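Local coordinates for DNA fragmentation factor subunit beta (Mus musculus, PDB 1V0D), which cuts DNA during apoptosis, acting as the caspase-activated nuclease that fragments chromosomal DNA and brings about chromatin condensation, at residues A[170-178]-A[189-200]; A[281-290]-A[317-325]. One frame throughout, in Å; residues are numbered along the deposited sequence.

Contact 1: residues A[170-178]-A[189-200]; sequences YLREVSAYT and YLRVLGSMCQKL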
loop_
_atom_site.group_PDB
_atom_site.type_symbol
_atom_site.label_atom_id
_atom_site.label_comp_id
_atom_site.label_asym_id
_atom_site.label_seq_id
_atom_site.Cartn_x
_atom_site.Cartn_y
_atom_site.Cartn_z
ATOM N N TYR A 170 -10.238 13.995 -0.317
ATOM C CA TYR A 170 -9.503 15.243 -0.435
ATOM C C TYR A 170 -10.435 16.406 -0.035
ATOM O O TYR A 170 -9.987 17.369 0.599
ATOM C CB TYR A 170 -8.966 15.450 -1.867
ATOM C CG TYR A 170 -8.061 14.342 -2.384
ATOM C CD1 TYR A 170 -7.264 13.593 -1.510
ATOM C CD2 TYR A 170 -7.980 14.054 -3.750
ATOM C CE1 TYR A 170 -6.422 12.594 -1.977
ATOM C CE2 TYR A 170 -7.126 13.042 -4.224
ATOM C CZ TYR A 170 -6.359 12.325 -3.327
ATOM O OH TYR A 170 -5.526 11.322 -3.757
ATOM N N LEU A 171 -11.725 16.325 -0.375
ATOM C CA LEU A 171 -12.639 17.406 -0.002
ATOM C C LEU A 171 -12.785 17.484 1.515
ATOM O O LEU A 171 -12.856 18.580 2.088
ATOM C CB LEU A 171 -14.028 17.221 -0.598
ATOM C CG LEU A 171 -14.726 18.547 -0.953
ATOM C CD1 LEU A 171 -16.221 18.304 -1.041
ATOM C CD2 LEU A 171 -14.451 19.633 0.083
ATOM N N ARG A 172 -12.852 16.330 2.174
ATOM C CA ARG A 172 -12.973 16.325 3.625
ATOM C C ARG A 172 -11.746 17.013 4.190
ATOM O O ARG A 172 -11.866 18.016 4.896
ATOM C CB ARG A 172 -13.072 14.896 4.163
ATOM C CG ARG A 172 -14.362 14.164 3.784
ATOM C CD ARG A 172 -14.406 12.762 4.376
ATOM N NE ARG A 172 -14.676 11.745 3.359
ATOM C CZ ARG A 172 -13.811 10.794 3.006
ATOM N NH1 ARG A 172 -12.611 10.725 3.593
ATOM N NH2 ARG A 172 -14.140 9.914 2.059
ATOM N N GLU A 173 -10.569 16.494 3.854
ATOM C CA GLU A 173 -9.321 17.077 4.330
ATOM C C GLU A 173 -9.315 18.595 4.200
ATOM O O GLU A 173 -8.753 19.285 5.041
ATOM C CB GLU A 173 -8.134 16.488 3.570
ATOM C CG GLU A 173 -7.925 14.994 3.797
ATOM C CD GLU A 173 -6.711 14.448 3.043
ATOM O OE1 GLU A 173 -5.601 15.016 3.206
ATOM O OE2 GLU A 173 -6.866 13.453 2.289
ATOM N N VAL A 174 -9.954 19.113 3.158
ATOM C CA VAL A 174 -10.001 20.554 2.960
ATOM C C VAL A 174 -10.921 21.269 3.958
ATOM O O VAL A 174 -10.608 22.381 4.393
ATOM C CB VAL A 174 -10.416 20.905 1.516
ATOM C CG1 VAL A 174 -10.515 22.411 1.352
ATOM C CG2 VAL A 174 -9.387 20.339 0.535
ATOM N N SER A 175 -12.047 20.648 4.323
ATOM C CA SER A 175 -12.965 21.244 5.303
ATOM C C SER A 175 -12.296 21.274 6.669
ATOM O O SER A 175 -12.245 22.310 7.337
ATOM C CB SER A 175 -14.255 20.439 5.408
ATOM O OG SER A 175 -15.100 20.711 4.310
ATOM N N ALA A 176 -11.779 20.121 7.072
ATOM C CA ALA A 176 -11.090 19.984 8.343
ATOM C C ALA A 176 -10.142 21.158 8.632
ATOM O O ALA A 176 -9.732 21.371 9.776
ATOM C CB ALA A 176 -10.308 18.674 8.350
ATOM N N TYR A 177 -9.796 21.924 7.601
ATOM C CA TYR A 177 -8.878 23.040 7.770
ATOM C C TYR A 177 -9.560 24.354 8.143
ATOM O O TYR A 177 -8.902 25.280 8.622
ATOM C CB TYR A 177 -8.070 23.239 6.486
ATOM C CG TYR A 177 -6.819 24.080 6.655
ATOM C CD1 TYR A 177 -5.674 23.548 7.248
ATOM C CD2 TYR A 177 -6.773 25.402 6.200
ATOM C CE1 TYR A 177 -4.507 24.304 7.378
ATOM C CE2 TYR A 177 -5.615 26.168 6.326
ATOM C CZ TYR A 177 -4.482 25.613 6.914
ATOM O OH TYR A 177 -3.316 26.353 7.019
ATOM N N THR A 178 -10.870 24.443 7.940
ATOM C CA THR A 178 -11.589 25.676 8.247
ATOM C C THR A 178 -11.262 26.229 9.631
ATOM O O THR A 178 -11.341 27.435 9.856
ATOM C CB THR A 178 -13.123 25.487 8.155
ATOM O OG1 THR A 178 -13.468 24.905 6.893
ATOM C CG2 THR A 178 -13.832 26.832 8.270
ATOM N N TYR A 189 -14.496 31.094 3.610
ATOM C CA TYR A 189 -13.859 29.810 3.360
ATOM C C TYR A 189 -14.941 28.771 3.136
ATOM O O TYR A 189 -14.900 28.023 2.157
ATOM C CB TYR A 189 -13.002 29.393 4.552
ATOM C CG TYR A 189 -12.095 28.210 4.290
ATOM C CD1 TYR A 189 -10.816 28.387 3.771
ATOM C CD2 TYR A 189 -12.495 26.917 4.619
ATOM C CE1 TYR A 189 -9.949 27.308 3.602
ATOM C CE2 TYR A 189 -11.636 25.827 4.450
ATOM C CZ TYR A 189 -10.362 26.032 3.948
ATOM O OH TYR A 189 -9.498 24.966 3.840
ATOM N N LEU A 190 -15.914 28.734 4.044
ATOM C CA LEU A 190 -17.017 27.779 3.944
ATOM C C LEU A 190 -17.859 28.048 2.706
ATOM O O LEU A 190 -18.376 27.122 2.079
ATOM C CB LEU A 190 -17.882 27.836 5.204
ATOM C CG LEU A 190 -17.118 27.478 6.486
ATOM C CD1 LEU A 190 -17.998 27.721 7.705
ATOM C CD2 LEU A 190 -16.645 26.031 6.423
ATOM N N ARG A 191 -17.997 29.321 2.354
ATOM C CA ARG A 191 -18.752 29.688 1.166
ATOM C C ARG A 191 -18.029 29.119 -0.059
ATOM O O ARG A 191 -18.658 28.514 -0.933
ATOM C CB ARG A 191 -18.853 31.213 1.041
ATOM C CG ARG A 191 -19.389 31.680 -0.308
ATOM C CD ARG A 191 -18.574 32.854 -0.848
ATOM N NE ARG A 191 -18.592 32.940 -2.312
ATOM C CZ ARG A 191 -18.151 31.985 -3.131
ATOM N NH1 ARG A 191 -17.652 30.853 -2.641
ATOM N NH2 ARG A 191 -18.200 32.160 -4.447
ATOM N N VAL A 192 -16.710 29.320 -0.112
ATOM C CA VAL A 192 -15.878 28.834 -1.214
ATOM C C VAL A 192 -15.884 27.313 -1.217
ATOM O O VAL A 192 -16.116 26.680 -2.250
ATOM C CB VAL A 192 -14.403 29.332 -1.084
ATOM C CG1 VAL A 192 -13.514 28.646 -2.106
ATOM C CG2 VAL A 192 -14.336 30.834 -1.291
ATOM N N LEU A 193 -15.636 26.731 -0.051
ATOM C CA LEU A 193 -15.611 25.284 0.084
ATOM C C LEU A 193 -16.949 24.682 -0.337
ATOM O O LEU A 193 -17.026 23.510 -0.708
ATOM C CB LEU A 193 -15.280 24.908 1.525
ATOM C CG LEU A 193 -14.906 23.445 1.741
ATOM C CD1 LEU A 193 -13.942 23.324 2.920
ATOM C CD2 LEU A 193 -16.166 22.627 1.956
ATOM N N GLY A 194 -18.004 25.488 -0.282
ATOM C CA GLY A 194 -19.311 25.005 -0.689
ATOM C C GLY A 194 -19.371 24.918 -2.201
ATOM O O GLY A 194 -19.811 23.911 -2.753
ATOM N N SER A 195 -18.918 25.977 -2.870
ATOM C CA SER A 195 -18.895 26.045 -4.332
ATOM C C SER A 195 -18.144 24.857 -4.927
ATOM O O SER A 195 -18.619 24.205 -5.863
ATOM C CB SER A 195 -18.202 27.326 -4.791
ATOM O OG SER A 195 -18.688 28.450 -4.087
ATOM N N MET A 196 -16.958 24.592 -4.389
ATOM C CA MET A 196 -16.150 23.490 -4.873
ATOM C C MET A 196 -16.928 22.193 -4.755
ATOM O O MET A 196 -16.837 21.328 -5.622
ATOM C CB MET A 196 -14.842 23.391 -4.082
ATOM C CG MET A 196 -13.833 24.500 -4.384
ATOM S SD MET A 196 -12.294 24.325 -3.424
ATOM C CE MET A 196 -12.836 24.920 -1.847
ATOM N N CYS A 197 -17.706 22.056 -3.692
ATOM C CA CYS A 197 -18.476 20.838 -3.508
ATOM C C CYS A 197 -19.604 20.674 -4.526
ATOM O O CYS A 197 -19.884 19.562 -4.990
ATOM C CB CYS A 197 -19.064 20.791 -2.118
ATOM S SG CYS A 197 -20.321 19.519 -2.031
ATOM N N GLN A 198 -20.269 21.774 -4.857
ATOM C CA GLN A 198 -21.340 21.712 -5.840
ATOM C C GLN A 198 -20.726 21.190 -7.139
ATOM O O GLN A 198 -21.192 20.199 -7.705
ATOM C CB GLN A 198 -21.955 23.105 -6.054
ATOM N N LYS A 199 -19.663 21.853 -7.589
ATOM C CA LYS A 199 -18.968 21.470 -8.815
ATOM C C LYS A 199 -18.517 20.016 -8.781
ATOM O O LYS A 199 -18.567 19.325 -9.793
ATOM C CB LYS A 199 -17.757 22.373 -9.037
ATOM C CG LYS A 199 -17.019 22.091 -10.323
ATOM C CD LYS A 199 -16.303 23.336 -10.799
ATOM C CE LYS A 199 -15.826 23.175 -12.231
ATOM N NZ LYS A 199 -15.497 24.495 -12.847
ATOM N N LEU A 200 -18.068 19.552 -7.620
ATOM C CA LEU A 200 -17.639 18.172 -7.508
ATOM C C LEU A 200 -18.824 17.243 -7.713
ATOM O O LEU A 200 -18.715 16.237 -8.412
ATOM C CB LEU A 200 -17.002 17.901 -6.144
ATOM C CG LEU A 200 -15.491 18.107 -6.098
ATOM C CD1 LEU A 200 -14.947 17.664 -4.753
ATOM C CD2 LEU A 200 -14.852 17.305 -7.215
#
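Leu171 and Ser175 face Cys197 and Leu193 across two nearly antiparallel helical segments, 170-175 and 189-200, whose axes run at 173° and come within 11.1 Å of each other. Leu171 spreads its branches over three residues: CD2 meets CD2 of Leu193, CD1 lies against CB of Cys197 at 3.9 Å, and CG is passed by CD1 of Leu200. The side chain of Cys197 also lies beside a bound lead ion. Leu193 points its CB at the opposing helix, and CG anti to the backbone N (chi1 -167°) brings both methyls against Ser175, while CD1 also reaches CG1 of Val174, 3.9 Å away. The polar point is Tyr189. Its hydroxyl donates to the backbone O of Val174, OH to O 2.9 Å, approaching 20° out of the carbonyl plane, and so ties the ring to the backbone of segment 170-178. The Tyr177 side chain crosses that of Tyr189 at about a right angle, CD2 4.3 Å from CZ of Tyr189. Thr178 OG1 donates to the O of Ser175, 2.9 Å away, in the carbonyl plane on a lone pair; that oxygen also takes the N-H of Thr178, which closes a type I turn from Ser175 to Thr178. Thr178 CG2 covers CD2 of Leu190 at 3.5 Å. The arrangement is a helical hairpin, two successive helices joined by a short connection. Tyr177 and Tyr189 pack on helix 267-281, Val192 and Leu200 on helix 287-295.

Contact 2: residues A[281-290]-A[317-325]; sequences DGREVNWEYF and CDRSRIYRP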
loop_
_atom_site.group_PDB
_atom_site.type_symbol
_atom_site.label_atom_id
_atom_site.label_comp_id
_atom_site.label_asym_id
_atom_site.label_seq_id
_atom_site.Cartn_x
_atom_site.Cartn_y
_atom_site.Cartn_z
ATOM N N ASP A 281 -6.717 37.451 2.088
ATOM C CA ASP A 281 -6.149 38.582 1.370
ATOM C C ASP A 281 -7.072 39.785 1.225
ATOM O O ASP A 281 -6.677 40.925 1.478
ATOM C CB ASP A 281 -5.722 38.147 -0.026
ATOM C CG ASP A 281 -5.100 39.282 -0.823
ATOM O OD1 ASP A 281 -3.859 39.456 -0.747
ATOM O OD2 ASP A 281 -5.860 40.006 -1.509
ATOM N N GLY A 282 -8.298 39.540 0.792
ATOM C CA GLY A 282 -9.215 40.645 0.607
ATOM C C GLY A 282 -9.624 40.723 -0.846
ATOM O O GLY A 282 -10.746 41.122 -1.160
ATOM N N ARG A 283 -8.714 40.355 -1.743
ATOM C CA ARG A 283 -9.031 40.367 -3.165
ATOM C C ARG A 283 -9.961 39.184 -3.433
ATOM O O ARG A 283 -10.022 38.237 -2.646
ATOM C CB ARG A 283 -7.757 40.255 -4.010
ATOM C CG ARG A 283 -7.062 41.589 -4.263
ATOM C CD ARG A 283 -5.626 41.408 -4.750
ATOM N NE ARG A 283 -4.777 40.814 -3.713
ATOM C CZ ARG A 283 -3.550 40.329 -3.912
ATOM N NH1 ARG A 283 -2.992 40.358 -5.121
ATOM N NH2 ARG A 283 -2.883 39.801 -2.894
ATOM N N GLU A 284 -10.702 39.245 -4.531
ATOM C CA GLU A 284 -11.624 38.170 -4.863
ATOM C C GLU A 284 -10.837 36.943 -5.323
ATOM O O GLU A 284 -10.039 37.022 -6.263
ATOM C CB GLU A 284 -12.574 38.628 -5.967
ATOM C CG GLU A 284 -13.977 38.052 -5.883
ATOM C CD GLU A 284 -14.704 38.177 -7.212
ATOM O OE1 GLU A 284 -14.528 39.229 -7.875
ATOM O OE2 GLU A 284 -15.444 37.234 -7.590
ATOM N N VAL A 285 -11.076 35.810 -4.669
ATOM C CA VAL A 285 -10.369 34.582 -4.994
ATOM C C VAL A 285 -10.921 33.774 -6.162
ATOM O O VAL A 285 -12.111 33.479 -6.230
ATOM C CB VAL A 285 -10.303 33.658 -3.779
ATOM C CG1 VAL A 285 -9.615 32.368 -4.151
ATOM C CG2 VAL A 285 -9.559 34.336 -2.663
ATOM N N ASN A 286 -10.027 33.408 -7.072
ATOM C CA ASN A 286 -10.383 32.608 -8.232
ATOM C C ASN A 286 -10.392 31.148 -7.792
ATOM O O ASN A 286 -9.551 30.351 -8.220
ATOM C CB ASN A 286 -9.356 32.817 -9.344
ATOM C CG ASN A 286 -9.536 31.845 -10.490
ATOM O OD1 ASN A 286 -10.659 31.436 -10.806
ATOM N ND2 ASN A 286 -8.432 31.477 -11.132
ATOM N N TRP A 287 -11.359 30.810 -6.942
ATOM C CA TRP A 287 -11.482 29.460 -6.399
ATOM C C TRP A 287 -11.450 28.329 -7.423
ATOM O O TRP A 287 -11.068 27.206 -7.093
ATOM C CB TRP A 287 -12.737 29.343 -5.514
ATOM C CG TRP A 287 -14.049 29.396 -6.229
ATOM C CD1 TRP A 287 -14.892 30.463 -6.316
ATOM C CD2 TRP A 287 -14.672 28.329 -6.954
ATOM N NE1 TRP A 287 -16.006 30.132 -7.054
ATOM C CE2 TRP A 287 -15.898 28.827 -7.459
ATOM C CE3 TRP A 287 -14.316 26.999 -7.229
ATOM C CZ2 TRP A 287 -16.773 28.039 -8.225
ATOM C CZ3 TRP A 287 -15.190 26.213 -7.995
ATOM C CH2 TRP A 287 -16.402 26.740 -8.482
ATOM N N GLU A 288 -11.829 28.606 -8.665
ATOM C CA GLU A 288 -11.797 27.554 -9.683
ATOM C C GLU A 288 -10.369 27.024 -9.852
ATOM O O GLU A 288 -10.161 25.841 -10.146
ATOM C CB GLU A 288 -12.312 28.078 -11.032
ATOM C CG GLU A 288 -13.826 28.235 -11.123
ATOM C CD GLU A 288 -14.352 29.415 -10.318
ATOM O OE1 GLU A 288 -13.529 30.155 -9.722
ATOM O OE2 GLU A 288 -15.590 29.610 -10.288
ATOM N N TYR A 289 -9.392 27.911 -9.673
ATOM C CA TYR A 289 -7.983 27.548 -9.809
ATOM C C TYR A 289 -7.607 26.503 -8.763
ATOM O O TYR A 289 -6.996 25.477 -9.100
ATOM C CB TYR A 289 -7.091 28.797 -9.671
ATOM C CG TYR A 289 -5.609 28.484 -9.643
ATOM C CD1 TYR A 289 -5.033 27.684 -10.623
ATOM C CD2 TYR A 289 -4.793 28.950 -8.610
ATOM C CE1 TYR A 289 -3.682 27.344 -10.574
ATOM C CE2 TYR A 289 -3.437 28.622 -8.551
ATOM C CZ TYR A 289 -2.886 27.813 -9.532
ATOM O OH TYR A 289 -1.553 27.429 -9.467
ATOM N N PHE A 290 -7.982 26.773 -7.510
ATOM C CA PHE A 290 -7.712 25.875 -6.393
ATOM C C PHE A 290 -8.453 24.558 -6.583
ATOM O O PHE A 290 -7.984 23.490 -6.171
ATOM C CB PHE A 290 -8.127 26.527 -5.079
ATOM C CG PHE A 290 -7.272 27.693 -4.699
ATOM C CD1 PHE A 290 -7.640 28.987 -5.045
ATOM C CD2 PHE A 290 -6.046 27.491 -4.065
ATOM C CE1 PHE A 290 -6.791 30.075 -4.769
ATOM C CE2 PHE A 290 -5.190 28.571 -3.785
ATOM C CZ PHE A 290 -5.565 29.864 -4.140
ATOM N N CYS A 317 2.071 27.657 -5.748
ATOM C CA CYS A 317 0.948 28.024 -6.601
ATOM C C CYS A 317 1.327 29.170 -7.531
ATOM O O CYS A 317 2.262 29.935 -7.260
ATOM C CB CYS A 317 -0.257 28.445 -5.759
ATOM S SG CYS A 317 -1.133 27.093 -4.923
ATOM N N ASP A 318 0.584 29.297 -8.622
ATOM C CA ASP A 318 0.845 30.340 -9.597
ATOM C C ASP A 318 0.276 31.689 -9.176
ATOM O O ASP A 318 -0.916 31.953 -9.300
ATOM C CB ASP A 318 0.288 29.926 -10.952
ATOM C CG ASP A 318 0.482 30.988 -12.001
ATOM O OD1 ASP A 318 0.417 30.662 -13.205
ATOM O OD2 ASP A 318 0.688 32.159 -11.622
ATOM N N ARG A 319 1.169 32.535 -8.683
ATOM C CA ARG A 319 0.871 33.883 -8.205
ATOM C C ARG A 319 -0.179 34.629 -9.031
ATOM O O ARG A 319 -1.020 35.341 -8.491
ATOM C CB ARG A 319 2.207 34.662 -8.149
ATOM C CG ARG A 319 2.154 36.192 -8.048
ATOM C CD ARG A 319 2.064 36.834 -9.425
ATOM N NE ARG A 319 1.494 38.172 -9.359
ATOM C CZ ARG A 319 0.495 38.518 -8.549
ATOM N NH1 ARG A 319 -0.053 37.635 -7.720
ATOM N NH2 ARG A 319 0.027 39.755 -8.567
ATOM N N SER A 320 -0.147 34.432 -10.339
ATOM C CA SER A 320 -1.057 35.119 -11.242
ATOM C C SER A 320 -2.447 34.507 -11.437
ATOM O O SER A 320 -3.315 35.146 -12.042
ATOM C CB SER A 320 -0.391 35.240 -12.605
ATOM O OG SER A 320 -0.312 33.958 -13.211
ATOM N N ARG A 321 -2.670 33.286 -10.955
ATOM C CA ARG A 321 -3.974 32.645 -11.136
ATOM C C ARG A 321 -4.792 32.557 -9.858
ATOM O O ARG A 321 -5.909 32.052 -9.867
ATOM C CB ARG A 321 -3.795 31.236 -11.697
ATOM C CG ARG A 321 -3.006 31.172 -12.986
ATOM C CD ARG A 321 -2.821 29.733 -13.435
ATOM N NE ARG A 321 -4.089 29.054 -13.690
ATOM C CZ ARG A 321 -4.193 27.755 -13.961
ATOM N NH1 ARG A 321 -3.101 27.000 -14.008
ATOM N NH2 ARG A 321 -5.383 27.207 -14.183
ATOM N N ILE A 322 -4.242 33.053 -8.757
ATOM C CA ILE A 322 -4.936 32.987 -7.482
ATOM C C ILE A 322 -6.153 33.910 -7.370
ATOM O O ILE A 322 -7.195 33.501 -6.836
ATOM C CB ILE A 322 -3.946 33.258 -6.326
ATOM C CG1 ILE A 322 -2.924 32.114 -6.266
ATOM C CG2 ILE A 322 -4.690 33.401 -5.007
ATOM C CD1 ILE A 322 -1.822 32.293 -5.243
ATOM N N TYR A 323 -6.043 35.137 -7.883
ATOM C CA TYR A 323 -7.164 36.075 -7.798
ATOM C C TYR A 323 -7.848 36.387 -9.121
ATOM O O TYR A 323 -7.244 36.303 -10.188
ATOM C CB TYR A 323 -6.717 37.383 -7.149
ATOM C CG TYR A 323 -6.075 37.214 -5.792
ATOM C CD1 TYR A 323 -4.696 37.260 -5.649
ATOM C CD2 TYR A 323 -6.848 37.016 -4.652
ATOM C CE1 TYR A 323 -4.098 37.117 -4.411
ATOM C CE2 TYR A 323 -6.264 36.870 -3.411
ATOM C CZ TYR A 323 -4.884 36.919 -3.298
ATOM O OH TYR A 323 -4.280 36.746 -2.070
ATOM N N ARG A 324 -9.125 36.748 -9.038
ATOM C CA ARG A 324 -9.899 37.075 -10.227
ATOM C C ARG A 324 -9.485 38.437 -10.748
ATOM O O ARG A 324 -9.408 39.405 -9.985
ATOM C CB ARG A 324 -11.397 37.100 -9.917
ATOM C CG ARG A 324 -12.026 35.744 -9.674
ATOM C CD ARG A 324 -13.541 35.860 -9.639
ATOM N NE ARG A 324 -14.187 34.710 -9.017
ATOM C CZ ARG A 324 -14.030 33.455 -9.422
ATOM N NH1 ARG A 324 -13.244 33.174 -10.454
ATOM N NH2 ARG A 324 -14.668 32.478 -8.794
ATOM N N PRO A 325 -9.206 38.525 -12.060
ATOM C CA PRO A 325 -8.790 39.744 -12.759
ATOM C C PRO A 325 -9.793 40.859 -12.562
ATOM O O PRO A 325 -10.990 40.653 -12.751
ATOM C CB PRO A 325 -8.735 39.303 -14.213
ATOM C CG PRO A 325 -8.333 37.883 -14.104
ATOM C CD PRO A 325 -9.211 37.383 -12.988
HETATM O O HOH W 1 -7.094 29.396 -13.450
#
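Asn286 and Tyr323 lie in two loops joined by a single backbone bridge, Val285 with Tyr323. Asn286 N gives its hydrogen to O of Ile322 (2.8 Å), and Arg324 N gives its own to O of Glu284. The Asn286 side chain adds a third link: ND2 donates to O of Arg321 at 2.9 Å, with that oxygen in the amide plane. The close-packed part lies where helix 287-290 begins. Tyr289, with CG anti to the backbone N (chi1 173°), lays its ring under Arg321, whose CB stands over the centre of one face in a CH-pi contact, 3.8 Å from the centroid. Its OH accepts a nearly straight bond from N of Asp318, 3.0 Å away. A leucine in place of Tyr289 would probably leave the Asp318 N-H without this acceptor and Arg321 without a ring to lie on. Phe290 meets CG2 of Ile322 at the ring edge, CZ 3.7 Å away, and both pack on helix 267-281. Asp281 and Asp318 each open an Asx turn, OD2 accepting from the backbone N two residues on, and Asn286 centres an inverse gamma turn; both bridged loops belong to the DFF40 nuclease family region. The other side is charged and more open to solvent, with Arg283 and Glu284 exposed. The guanidinium of Arg283 lies flat on the Tyr323 ring, planes 26° apart, in an off-centre cation-pi contact, while the carboxylate of Asp281 holds its NE. Arg324 runs extended to a salt-bridge network: NH2 donates to Glu288 OE1 at 2.7 Å, on the syn lone pair, whereas the NE bond to Glu284 OE2 is weak. One water joins NH2 of Arg321 to ND2 of Asn286, weakly at the asparagine.

Overall arrangement
Contact 1 is partly buried and contact 2 lies at the surface, their centres about 16 Å apart on the same side of the chain's centre. The helical hairpin of contact 1 meets through leucines and valine with one tyrosine-to-carbonyl bond, whereas contact 2, built mostly of loops and turns, depends on backbone bridging, arginine stacking and salt bridges. Along the chain the first closes before the second opens. They touch at Trp287, which packs on Val192, Ser195 and Met196 of helix 186-202. Both contacts also rest on helix 267-281, through Tyr177 and Tyr189 in contact 1 and through Phe290 and Ile322 in contact 2.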